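Local coordinates for uncharacterized protein (Acinetobacter baumannii, PDB 4PAR) that cleaves DNA containing 5-hydroxymethylcytosine as a modification-dependent restriction enzyme, joining a Vsr-like endonuclease domain to an SRA-like domain, at residues I14-R19 and K43-Q48; F49-N54 and I238-L243; E72-H77 and P95-S100; F121-F126 and E137-Q142. The protein carries 3 engineered substitutions. All coordinates share one frame; numbering follows the deposited sequence.

Contact 1: residues I14-R19 and K43-Q48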
loop_
_atom_site.group_PDB
_atom_site.type_symbol
_atom_site.label_atom_id
_atom_site.label_comp_id
_atom_site.label_asym_id
_atom_site.label_seq_id
_atom_site.Cartn_x
_atom_site.Cartn_y
_atom_site.Cartn_z
ATOM N N ILE F 14 21.731 -7.839 -5.349
ATOM C CA ILE F 14 21.111 -8.072 -4.050
ATOM C C ILE F 14 19.595 -8.189 -4.169
ATOM O O ILE F 14 18.989 -9.110 -3.612
ATOM C CB ILE F 14 21.453 -6.958 -3.045
ATOM C CG1 ILE F 14 22.934 -7.006 -2.700
ATOM C CG2 ILE F 14 20.655 -7.115 -1.774
ATOM C CD1 ILE F 14 23.438 -8.389 -2.449
ATOM N N ARG F 15 18.988 -7.264 -4.906
ATOM C CA ARG F 15 17.535 -7.264 -5.046
ATOM C C ARG F 15 17.004 -8.439 -5.873
ATOM O O ARG F 15 15.898 -8.907 -5.624
ATOM C CB ARG F 15 17.059 -5.942 -5.651
ATOM C CG ARG F 15 17.360 -4.743 -4.774
ATOM C CD ARG F 15 16.789 -3.476 -5.358
ATOM N NE ARG F 15 15.337 -3.450 -5.253
ATOM C CZ ARG F 15 14.582 -2.437 -5.663
ATOM N NH1 ARG F 15 15.146 -1.366 -6.208
ATOM N NH2 ARG F 15 13.264 -2.495 -5.529
ATOM N N GLN F 16 17.772 -8.921 -6.847
ATOM C CA GLN F 16 17.330 -10.076 -7.630
ATOM C C GLN F 16 17.339 -11.341 -6.781
ATOM O O GLN F 16 16.495 -12.217 -6.951
ATOM C CB GLN F 16 18.203 -10.283 -8.875
ATOM C CG GLN F 16 18.072 -9.199 -9.948
ATOM C CD GLN F 16 16.739 -9.221 -10.687
ATOM O OE1 GLN F 16 16.095 -10.261 -10.817
ATOM N NE2 GLN F 16 16.328 -8.063 -11.179
ATOM N N LEU F 17 18.300 -11.429 -5.866
ATOM C CA LEU F 17 18.422 -12.584 -4.987
ATOM C C LEU F 17 17.698 -12.338 -3.664
ATOM O O LEU F 17 17.715 -13.177 -2.760
ATOM C CB LEU F 17 19.892 -12.914 -4.744
ATOM C CG LEU F 17 20.674 -13.215 -6.019
ATOM C CD1 LEU F 17 22.133 -13.465 -5.734
ATOM C CD2 LEU F 17 20.073 -14.397 -6.742
ATOM N N GLY F 18 17.066 -11.175 -3.561
ATOM C CA GLY F 18 16.342 -10.799 -2.364
ATOM C C GLY F 18 14.832 -10.786 -2.495
ATOM O O GLY F 18 14.143 -10.227 -1.646
ATOM N N ARG F 19 14.309 -11.386 -3.559
ATOM C CA ARG F 19 12.863 -11.399 -3.773
ATOM C C ARG F 19 12.193 -12.333 -2.788
ATOM O O ARG F 19 12.792 -13.320 -2.359
ATOM C CB ARG F 19 12.512 -11.837 -5.193
ATOM C CG ARG F 19 12.893 -10.874 -6.292
ATOM C CD ARG F 19 12.379 -11.392 -7.614
ATOM N NE ARG F 19 13.097 -10.843 -8.758
ATOM C CZ ARG F 19 12.798 -9.683 -9.327
ATOM N NH1 ARG F 19 11.807 -8.949 -8.839
ATOM N NH2 ARG F 19 13.496 -9.256 -10.373
ATOM N N LYS F 43 24.144 -11.126 -17.510
ATOM C CA LYS F 43 22.982 -10.558 -16.841
ATOM C C LYS F 43 22.040 -11.688 -16.470
ATOM O O LYS F 43 21.942 -12.677 -17.195
ATOM C CB LYS F 43 22.277 -9.527 -17.731
ATOM C CG LYS F 43 21.098 -8.832 -17.067
ATOM C CD LYS F 43 20.500 -7.746 -17.951
ATOM C CE LYS F 43 19.279 -7.114 -17.295
ATOM N NZ LYS F 43 18.682 -6.025 -18.121
ATOM N N PHE F 44 21.365 -11.556 -15.332
ATOM C CA PHE F 44 20.390 -12.562 -14.924
ATOM C C PHE F 44 19.165 -11.925 -14.278
ATOM O O PHE F 44 19.235 -10.815 -13.742
ATOM C CB PHE F 44 21.024 -13.582 -13.975
ATOM C CG PHE F 44 21.432 -13.012 -12.645
ATOM C CD1 PHE F 44 20.526 -12.928 -11.599
ATOM C CD2 PHE F 44 22.724 -12.584 -12.434
ATOM C CE1 PHE F 44 20.898 -12.412 -10.388
ATOM C CE2 PHE F 44 23.100 -12.064 -11.217
ATOM C CZ PHE F 44 22.187 -11.978 -10.194
ATOM N N VAL F 45 18.041 -12.631 -14.345
ATOM C CA VAL F 45 16.786 -12.154 -13.769
ATOM C C VAL F 45 16.129 -13.287 -12.983
ATOM O O VAL F 45 16.083 -14.427 -13.450
ATOM C CB VAL F 45 15.802 -11.649 -14.859
ATOM C CG1 VAL F 45 14.598 -10.967 -14.228
ATOM C CG2 VAL F 45 16.492 -10.711 -15.824
ATOM N N THR F 46 15.626 -12.983 -11.791
ATOM C CA THR F 46 14.881 -13.972 -11.012
ATOM C C THR F 46 13.381 -13.730 -11.095
ATOM O O THR F 46 12.931 -12.586 -11.133
ATOM C CB THR F 46 15.285 -13.973 -9.525
ATOM O OG1 THR F 46 15.127 -12.655 -8.984
ATOM C CG2 THR F 46 16.726 -14.439 -9.350
ATOM N N GLN F 47 12.618 -14.816 -11.112
ATOM C CA GLN F 47 11.164 -14.749 -11.172
ATOM C C GLN F 47 10.707 -14.026 -12.430
ATOM O O GLN F 47 9.844 -13.149 -12.384
ATOM C CB GLN F 47 10.607 -14.073 -9.924
ATOM C CG GLN F 47 11.011 -14.772 -8.656
ATOM C CD GLN F 47 10.336 -14.198 -7.444
ATOM O OE1 GLN F 47 9.505 -13.296 -7.553
ATOM N NE2 GLN F 47 10.684 -14.720 -6.270
ATOM N N GLN F 48 11.298 -14.409 -13.555
ATOM C CA GLN F 48 10.958 -13.805 -14.832
ATOM C C GLN F 48 9.628 -14.339 -15.310
ATOM O O GLN F 48 9.465 -15.553 -15.454
ATOM C CB GLN F 48 12.042 -14.082 -15.874
ATOM C CG GLN F 48 11.681 -13.632 -17.272
ATOM C CD GLN F 48 11.515 -12.135 -17.384
ATOM O OE1 GLN F 48 12.424 -11.371 -17.066
ATOM N NE2 GLN F 48 10.344 -11.703 -17.834
#
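T46 and Q16 meet through two hydrogen bonds. The backbone N of T46 donates almost straight to Q16 OE1 (2.9 Å, 176° at the hydrogen), and its OG1 donates to the carbonyl O of Q16, though the modelled separation is doubtfully short. The same hydroxyl accepts from R19 NE at 2.7 Å, with OG1 lying close to the guanidinium plane. A chi1 of 56° directs OG1 to the side where Q16 O and R19 NE lie, and a hydroxyl suits the place because it can donate to one and accept from the other. R19 NH2 closes the network on Q16 OE1 at 2.8 Å, coming from the opposite face of that amide to T46 N. N278 accepts from Q16 NE2 and R19 NH1. The end of helix 7-16 is thus joined to strand 45-51 of the PD-(D/E)XK-like sheet just where a G1 beta bulge, Q47 and Q48 opposite T60, bends it. Q47 runs past R19 in the opposite sense, with its OE1 3.4 Å from R19 CD, while its NE2 bonds T20 O. Apolar packing lies beyond. F44 CE1 approaches Q16 CB at 3.8 Å and L17 CD2 at 4.2 Å, and the leucine also rests on V30 of helix 26-37.

Contact 2: residues F49-N54 and I238-L243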
loop_
_atom_site.group_PDB
_atom_site.type_symbol
_atom_site.label_atom_id
_atom_site.label_comp_id
_atom_site.label_asym_id
_atom_site.label_seq_id
_atom_site.Cartn_x
_atom_site.Cartn_y
_atom_site.Cartn_z
ATOM N N PHE F 49 8.678 -13.432 -15.540
ATOM C CA PHE F 49 7.380 -13.802 -16.105
ATOM C C PHE F 49 7.508 -14.217 -17.568
ATOM O O PHE F 49 8.147 -13.522 -18.357
ATOM C CB PHE F 49 6.390 -12.646 -15.995
ATOM C CG PHE F 49 5.900 -12.391 -14.603
ATOM C CD1 PHE F 49 4.897 -13.172 -14.056
ATOM C CD2 PHE F 49 6.426 -11.355 -13.848
ATOM C CE1 PHE F 49 4.433 -12.934 -12.778
ATOM C CE2 PHE F 49 5.967 -11.109 -12.570
ATOM C CZ PHE F 49 4.969 -11.900 -12.035
ATOM N N VAL F 50 6.903 -15.346 -17.927
ATOM C CA VAL F 50 6.907 -15.804 -19.318
ATOM C C VAL F 50 5.508 -16.166 -19.800
ATOM O O VAL F 50 4.611 -16.406 -18.997
ATOM C CB VAL F 50 7.818 -17.013 -19.507
ATOM C CG1 VAL F 50 9.226 -16.671 -19.065
ATOM C CG2 VAL F 50 7.285 -18.194 -18.723
ATOM N N ARG F 51 5.318 -16.195 -21.114
ATOM C CA ARG F 51 4.004 -16.508 -21.668
ATOM C C ARG F 51 4.022 -17.830 -22.407
ATOM O O ARG F 51 4.709 -17.979 -23.416
ATOM C CB ARG F 51 3.536 -15.398 -22.600
ATOM C CG ARG F 51 2.124 -15.582 -23.082
ATOM C CD ARG F 51 1.649 -14.353 -23.822
ATOM N NE ARG F 51 1.643 -13.164 -22.975
ATOM C CZ ARG F 51 0.659 -12.855 -22.138
ATOM N NH1 ARG F 51 -0.393 -13.656 -22.024
ATOM N NH2 ARG F 51 0.728 -11.748 -21.411
ATOM N N LEU F 52 3.263 -18.789 -21.888
ATOM C CA LEU F 52 3.206 -20.124 -22.464
ATOM C C LEU F 52 2.410 -20.141 -23.757
ATOM O O LEU F 52 1.905 -19.114 -24.215
ATOM C CB LEU F 52 2.575 -21.114 -21.489
ATOM C CG LEU F 52 3.090 -21.231 -20.063
ATOM C CD1 LEU F 52 2.282 -22.298 -19.351
ATOM C CD2 LEU F 52 4.563 -21.576 -20.057
ATOM N N SER F 53 2.275 -21.333 -24.325
ATOM C CA SER F 53 1.549 -21.515 -25.576
ATOM C C SER F 53 0.100 -21.095 -25.490
ATOM O O SER F 53 -0.457 -20.627 -26.471
ATOM C CB SER F 53 1.608 -22.972 -26.015
ATOM O OG SER F 53 2.951 -23.378 -26.229
ATOM N N ASN F 54 -0.497 -21.219 -24.311
ATOM C CA ASN F 54 -1.955 -21.219 -24.202
ATOM C C ASN F 54 -2.737 -19.942 -23.950
ATOM O O ASN F 54 -3.952 -19.966 -24.103
ATOM C CB ASN F 54 -2.363 -22.191 -23.101
ATOM C CG ASN F 54 -1.334 -22.277 -22.017
ATOM O OD1 ASN F 54 -0.479 -21.391 -21.859
ATOM N ND2 ASN F 54 -1.412 -23.335 -21.247
ATOM N N ILE F 238 -0.967 -9.846 -27.763
ATOM C CA ILE F 238 0.194 -10.336 -28.492
ATOM C C ILE F 238 0.348 -11.850 -28.368
ATOM O O ILE F 238 0.216 -12.416 -27.283
ATOM C CB ILE F 238 1.480 -9.651 -28.023
ATOM C CG1 ILE F 238 2.683 -10.215 -28.784
ATOM C CG2 ILE F 238 1.641 -9.799 -26.524
ATOM C CD1 ILE F 238 3.976 -9.495 -28.512
ATOM N N SER F 239 0.600 -12.500 -29.502
ATOM C CA SER F 239 0.779 -13.943 -29.545
ATOM C C SER F 239 1.976 -14.343 -28.699
ATOM O O SER F 239 2.977 -13.629 -28.665
ATOM C CB SER F 239 0.955 -14.427 -30.988
ATOM O OG SER F 239 2.113 -13.871 -31.588
ATOM N N PRO F 240 1.869 -15.482 -28.002
ATOM C CA PRO F 240 2.910 -16.011 -27.117
ATOM C C PRO F 240 4.303 -16.038 -27.743
ATOM O O PRO F 240 5.289 -15.887 -27.026
ATOM C CB PRO F 240 2.418 -17.426 -26.831
ATOM C CG PRO F 240 0.935 -17.290 -26.852
ATOM C CD PRO F 240 0.638 -16.292 -27.938
ATOM N N ASP F 241 4.383 -16.224 -29.055
ATOM C CA ASP F 241 5.671 -16.250 -29.737
ATOM C C ASP F 241 6.114 -14.845 -30.151
ATOM O O ASP F 241 7.215 -14.652 -30.676
ATOM C CB ASP F 241 5.609 -17.175 -30.957
ATOM C CG ASP F 241 4.350 -16.970 -31.789
ATOM O OD1 ASP F 241 3.764 -15.867 -31.739
ATOM O OD2 ASP F 241 3.949 -17.916 -32.502
ATOM N N GLY F 242 5.244 -13.867 -29.915
ATOM C CA GLY F 242 5.549 -12.477 -30.202
ATOM C C GLY F 242 5.495 -12.140 -31.677
ATOM O O GLY F 242 6.050 -11.129 -32.109
ATOM N N LEU F 243 4.837 -12.991 -32.457
ATOM C CA LEU F 243 4.711 -12.767 -33.892
ATOM C C LEU F 243 3.636 -11.747 -34.257
ATOM O O LEU F 243 3.885 -10.825 -35.033
ATOM C CB LEU F 243 4.414 -14.083 -34.606
ATOM C CG LEU F 243 5.509 -15.143 -34.521
ATOM C CD1 LEU F 243 5.156 -16.337 -35.397
ATOM C CD2 LEU F 243 6.848 -14.547 -34.922
#
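P240 packs against R51, L52 and S53 in a small interdomain surface contact, made without a hydrogen bond between the two segments. On one side, strand 45-51 of the PD-(D/E)XK-like nuclease sheet runs into a loop. On the other, a type I beta turn from S239 to G242 joins strands 236-238 and 244-247 of the SRA-like domain. The proline occupies the second position of that turn, where its fixed phi (-48°) suits the geometry and its ring projects from the bend toward the nuclease domain.

R51 supplies the apolar part of its chain. With CG anti to the backbone N (chi1 -173°), the chain leaves the strand toward the turn, and its methylenes cross P240 obliquely, with CD 3.9 Å from the proline CA and CG 4.2 Å from its CB. The carbonyls of L52 and S53 meet the ring at CB and CG: L52 O is 3.2 Å from P240 CB, and S53 O is 3.6 Å from P240 CG. An interdomain polar link is added close by, where P240 O accepts from S114 OG, next to the strand partner of R51, I113.

The turn keeps its shape through bonds of its own. G242 N donates to S239 O, and a glycine readily takes the positive phi of the last turn position. D241 begins an Asx turn: S239 OG donates to D241 OD1 at 2.6 Å, nearly along the C-O axis, and L243 N reaches the same oxygen at 3.2 Å from above the carboxylate plane.

Contact 3: residues E72-H77 and P95-S100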
loop_
_atom_site.group_PDB
_atom_site.type_symbol
_atom_site.label_atom_id
_atom_site.label_comp_id
_atom_site.label_asym_id
_atom_site.label_seq_id
_atom_site.Cartn_x
_atom_site.Cartn_y
_atom_site.Cartn_z
ATOM N N GLU F 72 14.552 -23.678 -13.713
ATOM C CA GLU F 72 13.360 -23.873 -12.907
ATOM C C GLU F 72 13.609 -24.918 -11.824
ATOM O O GLU F 72 14.072 -26.028 -12.112
ATOM C CB GLU F 72 12.195 -24.305 -13.791
ATOM C CG GLU F 72 10.921 -24.601 -13.038
ATOM C CD GLU F 72 9.841 -25.174 -13.929
ATOM O OE1 GLU F 72 10.117 -26.158 -14.645
ATOM O OE2 GLU F 72 8.716 -24.632 -13.917
ATOM N N VAL F 73 13.314 -24.560 -10.581
ATOM C CA VAL F 73 13.299 -25.534 -9.504
ATOM C C VAL F 73 11.999 -26.339 -9.547
ATOM O O VAL F 73 10.904 -25.762 -9.531
ATOM C CB VAL F 73 13.442 -24.856 -8.127
ATOM C CG1 VAL F 73 13.126 -25.845 -7.020
ATOM C CG2 VAL F 73 14.841 -24.264 -7.968
ATOM N N ASP F 74 12.119 -27.664 -9.638
ATOM C CA ASP F 74 10.959 -28.550 -9.566
ATOM C C ASP F 74 10.834 -29.142 -8.174
ATOM O O ASP F 74 11.707 -29.871 -7.703
ATOM C CB ASP F 74 11.032 -29.687 -10.598
ATOM C CG ASP F 74 9.745 -30.545 -10.636
ATOM O OD1 ASP F 74 8.871 -30.380 -9.752
ATOM O OD2 ASP F 74 9.608 -31.389 -11.550
ATOM N N GLU F 75 9.766 -28.737 -7.517
ATOM C CA GLU F 75 9.232 -29.378 -6.356
ATOM C C GLU F 75 7.883 -29.912 -6.749
ATOM O O GLU F 75 7.545 -31.041 -6.478
ATOM C CB GLU F 75 9.033 -28.356 -5.269
ATOM C CG GLU F 75 10.121 -27.317 -5.216
ATOM C CD GLU F 75 9.917 -26.353 -4.081
ATOM O OE1 GLU F 75 8.864 -26.428 -3.443
ATOM O OE2 GLU F 75 10.794 -25.523 -3.826
ATOM N N GLY F 76 7.091 -29.075 -7.395
ATOM C CA GLY F 76 5.814 -29.535 -7.876
ATOM C C GLY F 76 4.889 -29.996 -6.786
ATOM O O GLY F 76 5.130 -30.996 -6.159
ATOM N N HIS F 77 3.819 -29.272 -6.544
ATOM C CA HIS F 77 2.769 -29.794 -5.714
ATOM C C HIS F 77 2.607 -29.238 -4.343
ATOM O O HIS F 77 1.497 -29.250 -3.818
ATOM C CB HIS F 77 2.857 -31.306 -5.638
ATOM C CG HIS F 77 2.127 -32.014 -6.753
ATOM N ND1 HIS F 77 0.931 -31.613 -7.202
ATOM C CD2 HIS F 77 2.462 -33.140 -7.491
ATOM C CE1 HIS F 77 0.529 -32.430 -8.187
ATOM N NE2 HIS F 77 1.465 -33.363 -8.361
ATOM N N PRO F 95 7.956 -23.863 -18.658
ATOM C CA PRO F 95 7.992 -24.156 -17.218
ATOM C C PRO F 95 6.830 -25.020 -16.739
ATOM O O PRO F 95 5.808 -25.119 -17.414
ATOM C CB PRO F 95 7.927 -22.766 -16.579
ATOM C CG PRO F 95 7.329 -21.895 -17.617
ATOM C CD PRO F 95 7.836 -22.417 -18.914
ATOM N N LEU F 96 7.003 -25.656 -15.587
ATOM C CA LEU F 96 5.964 -26.509 -15.018
ATOM C C LEU F 96 4.984 -25.717 -14.152
ATOM O O LEU F 96 3.887 -26.187 -13.849
ATOM C CB LEU F 96 6.592 -27.632 -14.186
ATOM C CG LEU F 96 7.199 -28.872 -14.851
ATOM C CD1 LEU F 96 7.545 -28.646 -16.305
ATOM C CD2 LEU F 96 8.436 -29.310 -14.084
ATOM N N TYR F 97 5.378 -24.509 -13.762
ATOM C CA TYR F 97 4.595 -23.736 -12.804
ATOM C C TYR F 97 3.950 -22.543 -13.470
ATOM O O TYR F 97 4.622 -21.777 -14.156
ATOM C CB TYR F 97 5.464 -23.255 -11.642
ATOM C CG TYR F 97 6.127 -24.351 -10.845
ATOM C CD1 TYR F 97 7.332 -24.898 -11.259
ATOM C CD2 TYR F 97 5.559 -24.826 -9.668
ATOM C CE1 TYR F 97 7.952 -25.891 -10.535
ATOM C CE2 TYR F 97 6.172 -25.821 -8.935
ATOM C CZ TYR F 97 7.370 -26.351 -9.376
ATOM O OH TYR F 97 8.002 -27.342 -8.666
ATOM N N SER F 98 2.652 -22.376 -13.248
ATOM C CA SER F 98 1.911 -21.302 -13.893
ATOM C C SER F 98 1.046 -20.548 -12.891
ATOM O O SER F 98 1.034 -20.870 -11.710
ATOM C CB SER F 98 1.051 -21.863 -15.022
ATOM O OG SER F 98 0.242 -22.926 -14.553
ATOM N N ILE F 99 0.328 -19.539 -13.369
ATOM C CA ILE F 99 -0.532 -18.738 -12.511
ATOM C C ILE F 99 -1.980 -18.914 -12.936
ATOM O O ILE F 99 -2.262 -19.050 -14.126
ATOM C CB ILE F 99 -0.159 -17.248 -12.579
ATOM C CG1 ILE F 99 1.355 -17.075 -12.505
ATOM C CG2 ILE F 99 -0.850 -16.464 -11.477
ATOM C CD1 ILE F 99 1.969 -17.642 -11.243
ATOM N N SER F 100 -2.896 -18.918 -11.973
ATOM C CA SER F 100 -4.320 -18.991 -12.290
ATOM C C SER F 100 -4.737 -17.812 -13.166
ATOM O O SER F 100 -4.307 -16.681 -12.935
ATOM C CB SER F 100 -5.158 -19.031 -11.011
ATOM O OG SER F 100 -4.571 -18.243 -9.987
#
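Y97 reaches across to E72 and on to the turn at E75 and G76, joining strand 97-99 of a two-stranded antiparallel sheet to strand 69-74 of the five-stranded mixed sheet in the PD-(D/E)XK-like nuclease domain. Its CB points at the opposite segment, and a chi1 of -60° sets CG anti to the carbonyl carbon, sending the ring toward the end of strand 69-74. At CG the ring is 4.0 Å from E72 OE2. CD1 comes closer to that oxygen, which lies near the ring plane at its edge, with the carboxylate turned 80° from the ring. CE1 next meets V73 O, and CE2 passes G76 N at 3.7 Å. At the tip, OH accepts from E75 N and G76 N, although the modelled separations are doubtfully short. K23 makes a cation-pi contact with the ring.

E72 serves the start of the other segment. Its extended chain brings OE2 to L96 N at 2.6 Å on the syn lone pair, with a weak bond from Y97 N at 3.3 Å, while OE1 forms a salt bridge with R122. L96 CD2 packs beside D74 OD2 at 3.5 Å. A carboxylate suits a loop offering N-H groups, and a phenol suits a turn doing the same: each side chain accepts from the other segment's backbone.

Contact 4: residues F121-F126 and E137-Q142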
loop_
_atom_site.group_PDB
_atom_site.type_symbol
_atom_site.label_atom_id
_atom_site.label_comp_id
_atom_site.label_asym_id
_atom_site.label_seq_id
_atom_site.Cartn_x
_atom_site.Cartn_y
_atom_site.Cartn_z
ATOM N N PHE F 121 16.310 -25.552 -18.112
ATOM C CA PHE F 121 16.927 -26.588 -17.308
ATOM C C PHE F 121 16.176 -26.724 -15.999
ATOM O O PHE F 121 15.735 -25.731 -15.418
ATOM C CB PHE F 121 18.392 -26.274 -17.046
ATOM C CG PHE F 121 19.247 -26.336 -18.270
ATOM C CD1 PHE F 121 19.648 -27.558 -18.786
ATOM C CD2 PHE F 121 19.661 -25.175 -18.902
ATOM C CE1 PHE F 121 20.444 -27.623 -19.911
ATOM C CE2 PHE F 121 20.458 -25.233 -20.028
ATOM C CZ PHE F 121 20.849 -26.461 -20.534
ATOM N N ARG F 122 16.027 -27.953 -15.526
ATOM C CA ARG F 122 15.280 -28.167 -14.301
ATOM C C ARG F 122 16.164 -28.696 -13.187
ATOM O O ARG F 122 17.190 -29.328 -13.436
ATOM C CB ARG F 122 14.111 -29.118 -14.554
ATOM C CG ARG F 122 12.945 -28.418 -15.199
ATOM C CD ARG F 122 11.786 -29.341 -15.505
ATOM N NE ARG F 122 10.845 -28.655 -16.382
ATOM C CZ ARG F 122 10.928 -28.662 -17.707
ATOM N NH1 ARG F 122 11.896 -29.342 -18.312
ATOM N NH2 ARG F 122 10.038 -27.998 -18.429
ATOM N N VAL F 123 15.773 -28.405 -11.951
ATOM C CA VAL F 123 16.449 -29.001 -10.812
ATOM C C VAL F 123 15.451 -29.743 -9.931
ATOM O O VAL F 123 14.539 -29.138 -9.376
ATOM C CB VAL F 123 17.187 -27.951 -9.992
ATOM C CG1 VAL F 123 18.010 -28.629 -8.897
ATOM C CG2 VAL F 123 18.076 -27.113 -10.902
ATOM N N ASN F 124 15.627 -31.057 -9.812
ATOM C CA ASN F 124 14.709 -31.883 -9.040
ATOM C C ASN F 124 15.191 -32.054 -7.615
ATOM O O ASN F 124 16.205 -32.707 -7.365
ATOM C CB ASN F 124 14.536 -33.248 -9.697
ATOM C CG ASN F 124 14.136 -33.140 -11.144
ATOM O OD1 ASN F 124 14.984 -33.166 -12.033
ATOM N ND2 ASN F 124 12.838 -32.998 -11.391
ATOM N N VAL F 125 14.447 -31.470 -6.684
ATOM C CA VAL F 125 14.882 -31.377 -5.301
ATOM C C VAL F 125 14.322 -32.469 -4.394
ATOM O O VAL F 125 14.656 -32.527 -3.214
ATOM C CB VAL F 125 14.496 -30.023 -4.724
ATOM C CG1 VAL F 125 15.126 -28.917 -5.552
ATOM C CG2 VAL F 125 12.986 -29.887 -4.706
ATOM N N PHE F 126 13.476 -33.336 -4.939
ATOM C CA PHE F 126 12.879 -34.393 -4.133
ATOM C C PHE F 126 13.177 -35.773 -4.702
ATOM O O PHE F 126 12.932 -36.032 -5.880
ATOM C CB PHE F 126 11.368 -34.191 -4.018
ATOM C CG PHE F 126 10.979 -32.941 -3.284
ATOM C CD1 PHE F 126 11.733 -32.484 -2.221
ATOM C CD2 PHE F 126 9.863 -32.221 -3.660
ATOM C CE1 PHE F 126 11.377 -31.333 -1.548
ATOM C CE2 PHE F 126 9.499 -31.075 -2.993
ATOM C CZ PHE F 126 10.257 -30.626 -1.936
ATOM N N GLU F 137 24.385 -33.727 -2.360
ATOM C CA GLU F 137 25.370 -34.065 -3.378
ATOM C C GLU F 137 24.728 -34.090 -4.758
ATOM O O GLU F 137 25.266 -33.527 -5.713
ATOM C CB GLU F 137 26.019 -35.412 -3.068
ATOM C CG GLU F 137 27.140 -35.790 -4.018
ATOM C CD GLU F 137 27.856 -37.061 -3.594
ATOM O OE1 GLU F 137 27.416 -37.694 -2.610
ATOM O OE2 GLU F 137 28.859 -37.426 -4.245
ATOM N N ASN F 138 23.565 -34.727 -4.847
ATOM C CA ASN F 138 22.840 -34.838 -6.106
ATOM C C ASN F 138 22.412 -33.478 -6.645
ATOM O O ASN F 138 22.623 -33.162 -7.825
ATOM C CB ASN F 138 21.617 -35.736 -5.928
ATOM C CG ASN F 138 20.807 -35.870 -7.198
ATOM O OD1 ASN F 138 20.012 -34.993 -7.537
ATOM N ND2 ASN F 138 20.999 -36.975 -7.908
ATOM N N ILE F 139 21.804 -32.682 -5.772
ATOM C CA ILE F 139 21.359 -31.341 -6.133
ATOM C C ILE F 139 22.534 -30.523 -6.657
ATOM O O ILE F 139 22.454 -29.901 -7.727
ATOM C CB ILE F 139 20.707 -30.625 -4.932
ATOM C CG1 ILE F 139 19.414 -31.344 -4.536
ATOM C CG2 ILE F 139 20.443 -29.168 -5.258
ATOM C CD1 ILE F 139 18.494 -30.542 -3.645
ATOM N N HIS F 140 23.634 -30.561 -5.909
ATOM C CA HIS F 140 24.865 -29.893 -6.309
ATOM C C HIS F 140 25.350 -30.354 -7.680
ATOM O O HIS F 140 25.828 -29.543 -8.468
ATOM C CB HIS F 140 25.960 -30.128 -5.270
ATOM C CG HIS F 140 25.732 -29.407 -3.978
ATOM N ND1 HIS F 140 26.572 -29.543 -2.894
ATOM C CD2 HIS F 140 24.762 -28.544 -3.598
ATOM C CE1 HIS F 140 26.126 -28.797 -1.900
ATOM N NE2 HIS F 140 25.029 -28.180 -2.302
ATOM N N GLN F 141 25.232 -31.651 -7.962
ATOM C CA GLN F 141 25.633 -32.181 -9.264
ATOM C C GLN F 141 24.787 -31.573 -10.387
ATOM O O GLN F 141 25.328 -31.051 -11.372
ATOM C CB GLN F 141 25.533 -33.709 -9.277
ATOM C CG GLN F 141 26.631 -34.403 -8.474
ATOM C CD GLN F 141 26.371 -35.886 -8.265
ATOM O OE1 GLN F 141 25.319 -36.405 -8.638
ATOM N NE2 GLN F 141 27.332 -36.573 -7.658
ATOM N N GLN F 142 23.466 -31.632 -10.223
ATOM C CA GLN F 142 22.542 -30.984 -11.156
ATOM C C GLN F 142 22.917 -29.515 -11.419
ATOM O O GLN F 142 22.955 -29.042 -12.571
ATOM C CB GLN F 142 21.107 -31.066 -10.620
ATOM C CG GLN F 142 20.621 -32.484 -10.306
ATOM C CD GLN F 142 19.155 -32.531 -9.880
ATOM O OE1 GLN F 142 18.298 -31.887 -10.483
ATOM N NE2 GLN F 142 18.870 -33.289 -8.831
#
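Q142 and N124 form the polar part of this contact, a side-chain amide pairing with both backbone polar groups of one strand residue. N124 N donates to Q142 OE1 at 2.9 Å, in the carbonyl plane and on a lone pair, while Q142 NE2 donates to N124 O at 3.1 Å, its partner tilted 18° from the amide plane. Glutamine fits because it offers an acceptor and a donor side by side, and its chain, extended beyond CG (chi2 -175°), spans the gap from helix to strand. With OE1 and NE2 both engaged by N124, the rotation of the amide is fixed.

Apolar contacts lie alongside. I139 CD1 stands 4.1 Å from V125 CA and 4.2 Å from V125 CB, and its other branch, CG2, meets V123 CG1 at 4.4 Å. V123 CG1 also lies 3.6 Å from Q142 OE1, placing a methyl beside the amide oxygen.

At the far side of the helix, H140 meets F40 of the second subunit. Strand 121-124 and helix 137-142 run nearly antiparallel, at 175° with axes 8.5 Å apart: a helix packed along a strand that forms an edge, within this chain, of the alpha/beta sheet in the PD-(D/E)XK-like nuclease domain.

Overall arrangement
Contacts 1, 3 and 4 all lie within the nuclease domain and reach its five-stranded mixed sheet, whereas contact 2 ties that sheet to the SRA-like domain. Contacts 1 and 2 use successive parts of strand 45-51, their centres about 22 Å apart. Contacts 3 and 4 are the most closely joined: strands 69-74 and 119-124 are neighbours, with probable hydrogen bonds from D74 N to V123 O (2.8 Å) and from E72 N to F121 O (2.9 Å). Contact 3 also packs on contact 2 through P95 against V50 and L52. Nearest-atom distances to the bound DNA grow from about 5 Å for contact 1 through 9 and 12 Å to about 18 Å for contact 4.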